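Hypothetical protein (Legionella pneumophila subsp. pneumophila, PDB 2IM9) is of unknown function but belongs to the AmiA-like family and may act as an amidase with a papain-like (clan CA) fold. Local coordinates at residues 59-64 / 96-101; 86-91 / 112-117; 271-276 / 280-285. All coordinates share one frame; numbering follows the deposited sequence. Where two conformers were deposited one is given.

Contact 1 (59-64 / 96-101); sequences QISAYF and DTYVNT
Y98 and S61 meet where helix 53-63 ends against helix 95-107, a helix-helix contact within the amidase-like domain of this clan CA peptidase relative. The phenol oxygen does most of the work: Y98 OH donates to S61 O at 2.8 Å. It approaches from above the plane of that carbonyl, with a C=O...donor angle of 104°, so the bond comes at the flank of the oxygen. S61 CB lies 3.2 Å from the same Y98 OH, packing the serine against the hydroxyl. Close to the ring plane, F64 CB meets the Y98 edge at CE1, 4.0 Å away. The carbonyl gripped here sits in the last turn of the helix, where F64 N returns to S61 O only weakly, and the tyrosine adds a second donor from another helix.

With CG trans to the backbone N (chi1 -180°), the Y98 ring extends across to the neighbouring helix although its backbone stays well back, the CA atoms of S61 and Y98 being 8.2 Å apart. F93 packs edge-to-face with both the F64 and Y98 rings, tying the two aromatics together. S61 OG is turned to its own helix, bonding I57 O, and also makes a hydrogen bond with R282 NH1 from the sheet. One turn on from Y98, T101 OG1 donates to T97 O at 2.7 Å, and T101 N reaches that oxygen from the opposite face of its plane.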
loop_
_atom_site.group_PDB
_atom_site.type_symbol
_atom_site.label_atom_id
_atom_site.label_comp_id
_atom_site.label_asym_id
_atom_site.label_seq_id
_atom_site.Cartn_x
_atom_site.Cartn_y
_atom_site.Cartn_z
ATOM N N GLN A 59 -6.260 -15.950 1.891
ATOM C CA GLN A 59 -7.416 -16.143 2.754
ATOM C C GLN A 59 -7.838 -14.869 3.454
ATOM O O GLN A 59 -9.010 -14.518 3.440
ATOM C CB GLN A 59 -7.126 -17.249 3.763
ATOM C CG GLN A 59 -7.097 -18.629 3.095
ATOM C CD GLN A 59 -6.859 -19.762 4.075
ATOM O OE1 GLN A 59 -7.136 -19.634 5.273
ATOM N NE2 GLN A 59 -6.354 -20.889 3.565
ATOM N N ILE A 60 -6.869 -14.150 4.021
ATOM C CA ILE A 60 -7.167 -12.914 4.759
ATOM C C ILE A 60 -7.645 -11.794 3.821
ATOM O O ILE A 60 -8.621 -11.097 4.104
ATOM C CB ILE A 60 -5.952 -12.472 5.586
ATOM C CG1 ILE A 60 -5.685 -13.521 6.667
ATOM C CG2 ILE A 60 -6.171 -11.072 6.215
ATOM C CD1 ILE A 60 -4.286 -13.464 7.259
ATOM N N SER A 61 -6.961 -11.630 2.692
ATOM C CA SER A 61 -7.402 -10.644 1.721
ATOM C C SER A 61 -8.839 -10.950 1.242
ATOM O O SER A 61 -9.662 -10.047 1.127
ATOM C CB SER A 61 -6.403 -10.537 0.564
ATOM O OG SER A 61 -6.250 -11.766 -0.116
ATOM N N ALA A 62 -9.152 -12.231 1.036
ATOM C CA ALA A 62 -10.500 -12.645 0.613
ATOM C C ALA A 62 -11.565 -12.327 1.661
ATOM O O ALA A 62 -12.677 -11.934 1.322
ATOM C CB ALA A 62 -10.529 -14.113 0.278
ATOM N N TYR A 63 -11.202 -12.471 2.925
ATOM C CA TYR A 63 -12.139 -12.263 4.037
ATOM C C TYR A 63 -12.724 -10.852 4.017
ATOM O O TYR A 63 -13.862 -10.631 4.452
ATOM C CB TYR A 63 -11.426 -12.542 5.353
ATOM C CG TYR A 63 -12.249 -12.270 6.594
ATOM C CD1 TYR A 63 -13.274 -13.139 6.988
ATOM C CD2 TYR A 63 -11.993 -11.146 7.382
ATOM C CE1 TYR A 63 -14.032 -12.884 8.141
ATOM C CE2 TYR A 63 -12.735 -10.880 8.530
ATOM C CZ TYR A 63 -13.749 -11.749 8.906
ATOM O OH TYR A 63 -14.475 -11.466 10.039
ATOM N N PHE A 64 -11.947 -9.896 3.505
ATOM C CA PHE A 64 -12.379 -8.495 3.454
ATOM C C PHE A 64 -12.975 -8.064 2.121
ATOM O O PHE A 64 -13.272 -6.898 1.952
ATOM C CB PHE A 64 -11.221 -7.557 3.819
ATOM C CG PHE A 64 -10.746 -7.714 5.236
ATOM C CD1 PHE A 64 -11.530 -7.262 6.307
ATOM C CD2 PHE A 64 -9.535 -8.324 5.508
ATOM C CE1 PHE A 64 -11.095 -7.410 7.622
ATOM C CE2 PHE A 64 -9.089 -8.484 6.827
ATOM C CZ PHE A 64 -9.869 -8.029 7.884
ATOM N N ASP A 96 -3.888 1.543 0.152
ATOM C CA ASP A 96 -2.707 1.398 1.016
ATOM C C ASP A 96 -3.052 0.697 2.320
ATOM O O ASP A 96 -2.337 -0.197 2.749
ATOM C CB ASP A 96 -2.121 2.779 1.362
ATOM C CG ASP A 96 -1.813 3.615 0.142
ATOM O OD1 ASP A 96 -1.079 3.135 -0.733
ATOM O OD2 ASP A 96 -2.300 4.767 0.072
ATOM N N THR A 97 -4.138 1.111 2.962
ATOM C CA THR A 97 -4.508 0.510 4.243
ATOM C C THR A 97 -4.961 -0.947 4.087
ATOM O O THR A 97 -4.770 -1.764 5.000
ATOM C CB THR A 97 -5.538 1.352 5.024
ATOM O OG1 THR A 97 -6.818 1.268 4.390
ATOM C CG2 THR A 97 -5.096 2.837 5.089
ATOM N N TYR A 98 -5.558 -1.283 2.948
ATOM C CA TYR A 98 -5.906 -2.671 2.685
ATOM C C TYR A 98 -4.663 -3.552 2.674
ATOM O O TYR A 98 -4.601 -4.573 3.348
ATOM C CB TYR A 98 -6.670 -2.780 1.367
ATOM C CG TYR A 98 -7.091 -4.173 1.000
ATOM C CD1 TYR A 98 -7.938 -4.916 1.829
ATOM C CD2 TYR A 98 -6.681 -4.748 -0.214
ATOM C CE1 TYR A 98 -8.331 -6.213 1.469
ATOM C CE2 TYR A 98 -7.060 -6.031 -0.566
ATOM C CZ TYR A 98 -7.896 -6.746 0.265
ATOM O OH TYR A 98 -8.277 -8.008 -0.108
ATOM N N VAL A 99 -3.658 -3.155 1.901
ATOM C CA VAL A 99 -2.453 -3.973 1.798
ATOM C C VAL A 99 -1.754 -4.062 3.162
ATOM O O VAL A 99 -1.355 -5.153 3.592
ATOM C CB VAL A 99 -1.553 -3.434 0.669
ATOM C CG1 VAL A 99 -0.150 -4.029 0.737
ATOM C CG2 VAL A 99 -2.185 -3.762 -0.682
ATOM N N ASN A 100 -1.637 -2.926 3.848
ATOM C CA ASN A 100 -0.996 -2.904 5.166
ATOM C C ASN A 100 -1.720 -3.787 6.182
ATOM O O ASN A 100 -1.087 -4.507 6.969
ATOM C CB ASN A 100 -0.967 -1.473 5.702
ATOM C CG ASN A 100 0.225 -0.688 5.190
ATOM O OD1 ASN A 100 1.293 -1.245 4.976
ATOM N ND2 ASN A 100 0.048 0.619 5.013
ATOM N N THR A 101 -3.040 -3.713 6.173
ATOM C CA THR A 101 -3.830 -4.484 7.137
ATOM C C THR A 101 -3.713 -5.983 6.836
ATOM O O THR A 101 -3.431 -6.782 7.736
ATOM C CB THR A 101 -5.285 -4.047 7.142
ATOM O OG1 THR A 101 -5.338 -2.661 7.503
ATOM C CG2 THR A 101 -6.061 -4.867 8.157
#

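Contact 2 (86-91 / 112-117)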
loop_
_atom_site.group_PDB
_atom_site.type_symbol
_atom_site.label_atom_id
_atom_site.label_comp_id
_atom_site.label_asym_id
_atom_site.label_seq_id
_atom_site.Cartn_x
_atom_site.Cartn_y
_atom_site.Cartn_z
ATOM N N PRO A 86 -8.689 6.196 12.957
ATOM C CA PRO A 86 -8.281 5.016 13.722
ATOM C C PRO A 86 -6.946 4.452 13.240
ATOM O O PRO A 86 -6.567 4.623 12.076
ATOM C CB PRO A 86 -9.387 3.988 13.454
ATOM C CG PRO A 86 -10.239 4.547 12.371
ATOM C CD PRO A 86 -9.935 5.995 12.188
ATOM N N ARG A 87 -6.258 3.752 14.137
ATOM C CA ARG A 87 -4.994 3.103 13.803
ATOM C C ARG A 87 -5.154 1.858 12.934
ATOM O O ARG A 87 -4.234 1.475 12.186
ATOM C CB ARG A 87 -4.274 2.753 15.105
ATOM C CG ARG A 87 -3.740 4.025 15.740
ATOM C CD ARG A 87 -3.343 3.803 17.179
ATOM N NE ARG A 87 -4.520 3.600 18.014
ATOM C CZ ARG A 87 -4.462 3.414 19.320
ATOM N NH1 ARG A 87 -3.265 3.400 19.911
ATOM N NH2 ARG A 87 -5.591 3.256 20.009
ATOM N N TYR A 88 -6.315 1.218 13.060
ATOM C CA TYR A 88 -6.715 0.076 12.223
ATOM C C TYR A 88 -8.241 -0.061 12.302
ATOM O O TYR A 88 -8.883 0.453 13.231
ATOM C CB TYR A 88 -6.051 -1.231 12.682
ATOM C CG TYR A 88 -6.194 -1.457 14.175
ATOM C CD1 TYR A 88 -7.292 -2.157 14.695
ATOM C CD2 TYR A 88 -5.235 -0.954 15.063
ATOM C CE1 TYR A 88 -7.442 -2.356 16.074
ATOM C CE2 TYR A 88 -5.357 -1.141 16.434
ATOM C CZ TYR A 88 -6.465 -1.840 16.937
ATOM O OH TYR A 88 -6.583 -2.020 18.295
ATOM N N ARG A 89 -8.818 -0.714 11.302
ATOM C CA ARG A 89 -10.269 -0.875 11.237
ATOM C C ARG A 89 -10.633 -2.003 10.297
ATOM O O ARG A 89 -9.812 -2.422 9.467
ATOM C CB ARG A 89 -10.927 0.433 10.771
ATOM C CG ARG A 89 -10.583 0.821 9.338
ATOM C CD ARG A 89 -10.842 2.287 9.079
ATOM N NE ARG A 89 -12.265 2.651 9.274
ATOM C CZ ARG A 89 -12.746 3.896 9.192
ATOM N NH1 ARG A 89 -11.942 4.920 8.942
ATOM N NH2 ARG A 89 -14.054 4.126 9.391
ATOM N N VAL A 90 -11.869 -2.490 10.408
ATOM C CA VAL A 90 -12.322 -3.568 9.509
ATOM C C VAL A 90 -13.548 -3.178 8.696
ATOM O O VAL A 90 -14.107 -4.019 7.982
ATOM C CB VAL A 90 -12.622 -4.862 10.288
ATOM C CG1 VAL A 90 -11.321 -5.437 10.877
ATOM C CG2 VAL A 90 -13.664 -4.602 11.391
ATOM N N ASP A 91 -13.970 -1.926 8.812
ATOM C CA ASP A 91 -15.207 -1.440 8.182
ATOM C C ASP A 91 -14.958 -0.663 6.877
ATOM O O ASP A 91 -15.900 -0.254 6.202
ATOM C CB ASP A 91 -15.988 -0.555 9.162
ATOM C CG ASP A 91 -15.258 0.738 9.481
ATOM O OD1 ASP A 91 -14.025 0.687 9.654
ATOM O OD2 ASP A 91 -15.899 1.808 9.545
ATOM N N GLU A 112 -2.635 -8.911 19.417
ATOM C CA GLU A 112 -1.489 -8.173 19.971
ATOM C C GLU A 112 -0.302 -8.104 18.990
ATOM O O GLU A 112 0.322 -7.049 18.809
ATOM C CB GLU A 112 -1.046 -8.817 21.292
ATOM C CG GLU A 112 -2.118 -8.767 22.397
ATOM C CD GLU A 112 -3.185 -9.897 22.373
ATOM O OE1 GLU A 112 -3.218 -10.771 21.465
ATOM O OE2 GLU A 112 -4.024 -9.884 23.307
ATOM N N SER A 113 0.000 -9.226 18.343
ATOM C CA SER A 113 1.129 -9.244 17.410
ATOM C C SER A 113 0.730 -8.500 16.131
ATOM O O SER A 113 1.576 -7.866 15.507
ATOM C CB SER A 113 1.629 -10.675 17.133
ATOM O OG SER A 113 0.558 -11.502 16.708
ATOM N N PHE A 114 -0.553 -8.565 15.749
ATOM C CA PHE A 114 -1.040 -7.772 14.592
ATOM C C PHE A 114 -0.812 -6.275 14.828
ATOM O O PHE A 114 -0.340 -5.543 13.941
ATOM C CB PHE A 114 -2.526 -8.031 14.312
ATOM C CG PHE A 114 -3.205 -6.907 13.554
ATOM C CD1 PHE A 114 -3.021 -6.780 12.181
ATOM C CD2 PHE A 114 -3.985 -5.965 14.215
ATOM C CE1 PHE A 114 -3.619 -5.741 11.461
ATOM C CE2 PHE A 114 -4.596 -4.924 13.497
ATOM C CZ PHE A 114 -4.412 -4.833 12.120
ATOM N N GLN A 115 -1.168 -5.811 16.019
ATOM C CA GLN A 115 -0.988 -4.404 16.352
ATOM C C GLN A 115 0.471 -3.992 16.185
ATOM O O GLN A 115 0.783 -2.959 15.579
ATOM C CB GLN A 115 -1.463 -4.161 17.784
ATOM C CG GLN A 115 -2.958 -4.077 17.886
ATOM C CD GLN A 115 -3.472 -4.172 19.301
ATOM O OE1 GLN A 115 -2.744 -4.553 20.220
ATOM N NE2 GLN A 115 -4.745 -3.869 19.478
ATOM N N GLU A 116 1.376 -4.845 16.655
ATOM C CA GLU A 116 2.800 -4.560 16.598
ATOM C C GLU A 116 3.301 -4.577 15.146
ATOM O O GLU A 116 4.049 -3.693 14.717
ATOM C CB GLU A 116 3.549 -5.601 17.423
ATOM C CG GLU A 116 4.988 -5.230 17.686
ATOM N N CYS A 117 2.876 -5.586 14.395
ATOM C CA CYS A 117 3.260 -5.727 12.994
ATOM C C CYS A 117 2.758 -4.536 12.179
ATOM O O CYS A 117 3.469 -4.006 11.316
ATOM C CB CYS A 117 2.695 -7.022 12.403
ATOM S SG CYS A 117 3.494 -8.565 12.946
#
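An edge-to-face aromatic pair backed by one polar bond joins Y88, in the long loop between helices 53-63 and 95-107, to F114 and Q115 on helix 111-122. The contact is a buried loop-to-helix packing in the helical part of the amidase-like domain. F114 presents its edge to the face of Y88: the ring planes stand 85° apart and the centroids 5.6 Å. F114 CE2 is the atom that touches, resting over the tyrosine ring 3.9 Å from Y88 CG, near the root of the side chain, while F114 CZ lies beside Y88 CB.

Q115, the next residue of the helix, takes the other end of the same side chain. Its extended chain carries NE2 to Y88 OH, a 2.9 Å bond that is well bent, with an angle of 137° at the hydrogen; the hydroxyl sits somewhat off the amide plane. The same oxygen also bonds N35 OD1 on helix 27-45, so the phenol is held by two amides from two different helices. Y88 CG lies between the backbone N and the carbonyl carbon (chi1 49°), a placement that sends the ring from an extended backbone toward the helix. Further along that helix, C117 is in a disulfide with C327, which ties in the C-terminal part of the chain.

Past Y88, the loop is braced internally. R89 takes D91 side-on with two nearly straight bonds, R89 NH2 to D91 OD2 at 3.0 Å and R89 NE to D91 OD1 at 2.7 Å.

Contact 3 (271-276 / 280-285)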
loop_
_atom_site.group_PDB
_atom_site.type_symbol
_atom_site.label_atom_id
_atom_site.label_comp_id
_atom_site.label_asym_id
_atom_site.label_seq_id
_atom_site.Cartn_x
_atom_site.Cartn_y
_atom_site.Cartn_z
ATOM N N PHE A 271 -3.057 -6.906 -4.331
ATOM C CA PHE A 271 -2.443 -8.228 -4.347
ATOM C C PHE A 271 -2.719 -8.976 -5.641
ATOM O O PHE A 271 -3.779 -8.784 -6.264
ATOM C CB PHE A 271 -2.987 -9.091 -3.202
ATOM C CG PHE A 271 -2.643 -8.577 -1.832
ATOM C CD1 PHE A 271 -1.366 -8.736 -1.316
ATOM C CD2 PHE A 271 -3.603 -7.928 -1.060
ATOM C CE1 PHE A 271 -1.040 -8.261 -0.041
ATOM C CE2 PHE A 271 -3.292 -7.449 0.217
ATOM C CZ PHE A 271 -2.004 -7.618 0.730
ATOM N N ALA A 272 -1.748 -9.785 -6.041
ATOM C CA ALA A 272 -1.906 -10.745 -7.133
ATOM C C ALA A 272 -2.466 -12.011 -6.528
ATOM O O ALA A 272 -1.837 -12.602 -5.655
ATOM C CB ALA A 272 -0.546 -11.045 -7.795
ATOM N N ILE A 273 -3.631 -12.451 -6.997
ATOM C CA ILE A 273 -4.231 -13.673 -6.459
ATOM C C ILE A 273 -4.629 -14.592 -7.620
ATOM O O ILE A 273 -5.414 -14.187 -8.467
ATOM C CB ILE A 273 -5.494 -13.368 -5.593
ATOM C CG1 ILE A 273 -5.185 -12.406 -4.428
ATOM C CG2 ILE A 273 -6.139 -14.689 -5.084
ATOM C CD1 ILE A 273 -4.274 -12.988 -3.301
ATOM N N TRP A 274 -4.084 -15.806 -7.639
ATOM C CA TRP A 274 -4.432 -16.806 -8.661
ATOM C C TRP A 274 -5.663 -17.599 -8.200
ATOM O O TRP A 274 -5.665 -18.162 -7.106
ATOM C CB TRP A 274 -3.284 -17.769 -8.881
ATOM C CG TRP A 274 -2.159 -17.184 -9.668
ATOM C CD1 TRP A 274 -1.054 -16.536 -9.179
ATOM C CD2 TRP A 274 -2.038 -17.179 -11.090
ATOM N NE1 TRP A 274 -0.243 -16.137 -10.229
ATOM C CE2 TRP A 274 -0.834 -16.514 -11.408
ATOM C CE3 TRP A 274 -2.836 -17.675 -12.136
ATOM C CZ2 TRP A 274 -0.397 -16.347 -12.729
ATOM C CZ3 TRP A 274 -2.405 -17.501 -13.443
ATOM C CH2 TRP A 274 -1.204 -16.837 -13.730
ATOM N N ILE A 275 -6.690 -17.656 -9.051
ATOM C CA ILE A 275 -7.912 -18.411 -8.733
ATOM C C ILE A 275 -8.331 -19.126 -9.991
ATOM O O ILE A 275 -8.577 -18.496 -11.019
ATOM C CB ILE A 275 -9.079 -17.510 -8.290
ATOM C CG1 ILE A 275 -8.724 -16.685 -7.043
ATOM C CG2 ILE A 275 -10.391 -18.347 -8.054
ATOM C CD1 ILE A 275 -9.653 -15.464 -6.849
ATOM N N ASN A 276 -8.381 -20.447 -9.911
ATOM C CA ASN A 276 -8.790 -21.261 -11.044
ATOM C C ASN A 276 -7.891 -20.996 -12.244
ATOM O O ASN A 276 -8.355 -20.896 -13.373
ATOM C CB ASN A 276 -10.280 -21.033 -11.381
ATOM C CG ASN A 276 -10.874 -22.188 -12.185
ATOM O OD1 ASN A 276 -10.628 -23.350 -11.863
ATOM N ND2 ASN A 276 -11.629 -21.868 -13.246
ATOM N N PHE A 280 -5.886 -12.573 -10.706
ATOM C CA PHE A 280 -6.695 -11.447 -10.262
ATOM C C PHE A 280 -5.881 -10.391 -9.515
ATOM O O PHE A 280 -4.839 -10.678 -8.921
ATOM C CB PHE A 280 -7.896 -11.931 -9.431
ATOM C CG PHE A 280 -8.876 -12.742 -10.238
ATOM C CD1 PHE A 280 -9.947 -12.129 -10.877
ATOM C CD2 PHE A 280 -8.670 -14.105 -10.426
ATOM C CE1 PHE A 280 -10.836 -12.888 -11.676
ATOM C CE2 PHE A 280 -9.542 -14.857 -11.204
ATOM C CZ PHE A 280 -10.626 -14.241 -11.828
ATOM N N PHE A 281 -6.370 -9.172 -9.599
ATOM C CA PHE A 281 -5.827 -8.035 -8.866
ATOM C C PHE A 281 -6.853 -7.759 -7.781
ATOM O O PHE A 281 -7.984 -7.333 -8.055
ATOM C CB PHE A 281 -5.663 -6.863 -9.828
ATOM C CG PHE A 281 -5.001 -5.655 -9.249
ATOM C CD1 PHE A 281 -3.927 -5.761 -8.350
ATOM C CD2 PHE A 281 -5.384 -4.390 -9.691
ATOM C CE1 PHE A 281 -3.286 -4.618 -7.868
ATOM C CE2 PHE A 281 -4.732 -3.238 -9.206
ATOM C CZ PHE A 281 -3.692 -3.361 -8.296
ATOM N N ARG A 282 -6.474 -8.062 -6.545
ATOM C CA ARG A 282 -7.379 -7.890 -5.412
ATOM C C ARG A 282 -7.007 -6.603 -4.696
ATOM O O ARG A 282 -5.899 -6.462 -4.208
ATOM C CB ARG A 282 -7.273 -9.085 -4.469
ATOM C CG ARG A 282 -8.231 -9.013 -3.273
ATOM C CD ARG A 282 -8.226 -10.347 -2.535
ATOM N NE ARG A 282 -8.928 -11.382 -3.295
ATOM C CZ ARG A 282 -8.840 -12.681 -3.030
ATOM N NH1 ARG A 282 -8.074 -13.116 -2.034
ATOM N NH2 ARG A 282 -9.520 -13.551 -3.771
ATOM N N GLN A 283 -7.924 -5.637 -4.674
ATOM C CA GLN A 283 -7.584 -4.317 -4.129
ATOM C C GLN A 283 -8.802 -3.539 -3.698
ATOM O O GLN A 283 -9.926 -3.888 -4.052
ATOM C CB GLN A 283 -6.730 -3.462 -5.097
ATOM C CG GLN A 283 -6.827 -3.815 -6.551
ATOM C CD GLN A 283 -8.097 -3.301 -7.223
ATOM O OE1 GLN A 283 -8.323 -2.084 -7.322
ATOM N NE2 GLN A 283 -8.895 -4.229 -7.750
ATOM N N ALA A 284 -8.554 -2.517 -2.888
ATOM C CA ALA A 284 -9.581 -1.589 -2.448
ATOM C C ALA A 284 -9.667 -0.536 -3.541
ATOM O O ALA A 284 -8.701 0.209 -3.785
ATOM C CB ALA A 284 -9.197 -0.972 -1.101
ATOM N N SER A 285 -10.817 -0.514 -4.207
ATOM C CA SER A 285 -11.011 0.251 -5.428
ATOM C C SER A 285 -11.952 1.430 -5.225
ATOM O O SER A 285 -13.107 1.236 -4.848
ATOM C CB SER A 285 -11.580 -0.679 -6.505
ATOM O OG SER A 285 -12.019 0.053 -7.637
#
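Backbone bonds between F271 and R282 and between I273 and F280 form the frame. Each is an antiparallel hydrogen-bonded pair joined in both directions: F271 N to R282 O, R282 N to F271 O at 2.8 Å, I273 N to F280 O, and F280 N to I273 O at 2.8 Å. A272 and F281 make the non-hydrogen-bonded pair between them, where CA-H...O contacts run from F281 CA to F271 O and from A272 CA to F280 O. The strand segments are far from straight antiparallel, with 134° between their directions.

Side-chain packing comes next. Two aliphatic groups lie against the charged guanidinium of R282: I273 covers one face of it, its CG1 3.7 Å above the plane and offset toward the rim, and I275 CD1 reaches R282 NH2 at 3.6 Å. The apolar pair proper is I275 CD1 with F280 CD2, 4.0 Å apart. The F280 ring turns its edge to the strand, with I273 O and I275 O near its plane. On the face of the sheet that carries A272 and F281, Q283 CG, from the same strand as F281, sits 3.3 Å above the centre of the F281 ring.

The polar edge of R282 looks elsewhere: NE forms a salt bridge with D293 on the next strand. The bend at chi3 (-73°) swings the guanidinium under I273.

This is a beta hairpin of strands 264-275 and 278-285, within the antiparallel sheet against which helices 53-63 and 95-107 pack.

All three contacts are largely buried, with contact 1 nearest the middle of the chain; partly exposed residues take part as well, Q115 in contact 2 and F280 and I275 in contact 3 among them. Helix 95-107 is the common neighbour: it supplies a side of contact 1, receives F114 of contact 2, and packs on F271 of contact 3. Contact 1 touches both others, through F64 CE1 on V90 CG1 at 3.8 Å and through Y98 OH beside R282 CG, whereas contacts 2 and 3 stay about 10 Å apart at their nearest atoms. Main-chain pairing dominates between the strands; in contacts 1 and 2 a tyrosine hydroxyl makes the polar bond, with an edge-to-face pair across the segments in contact 2 alone.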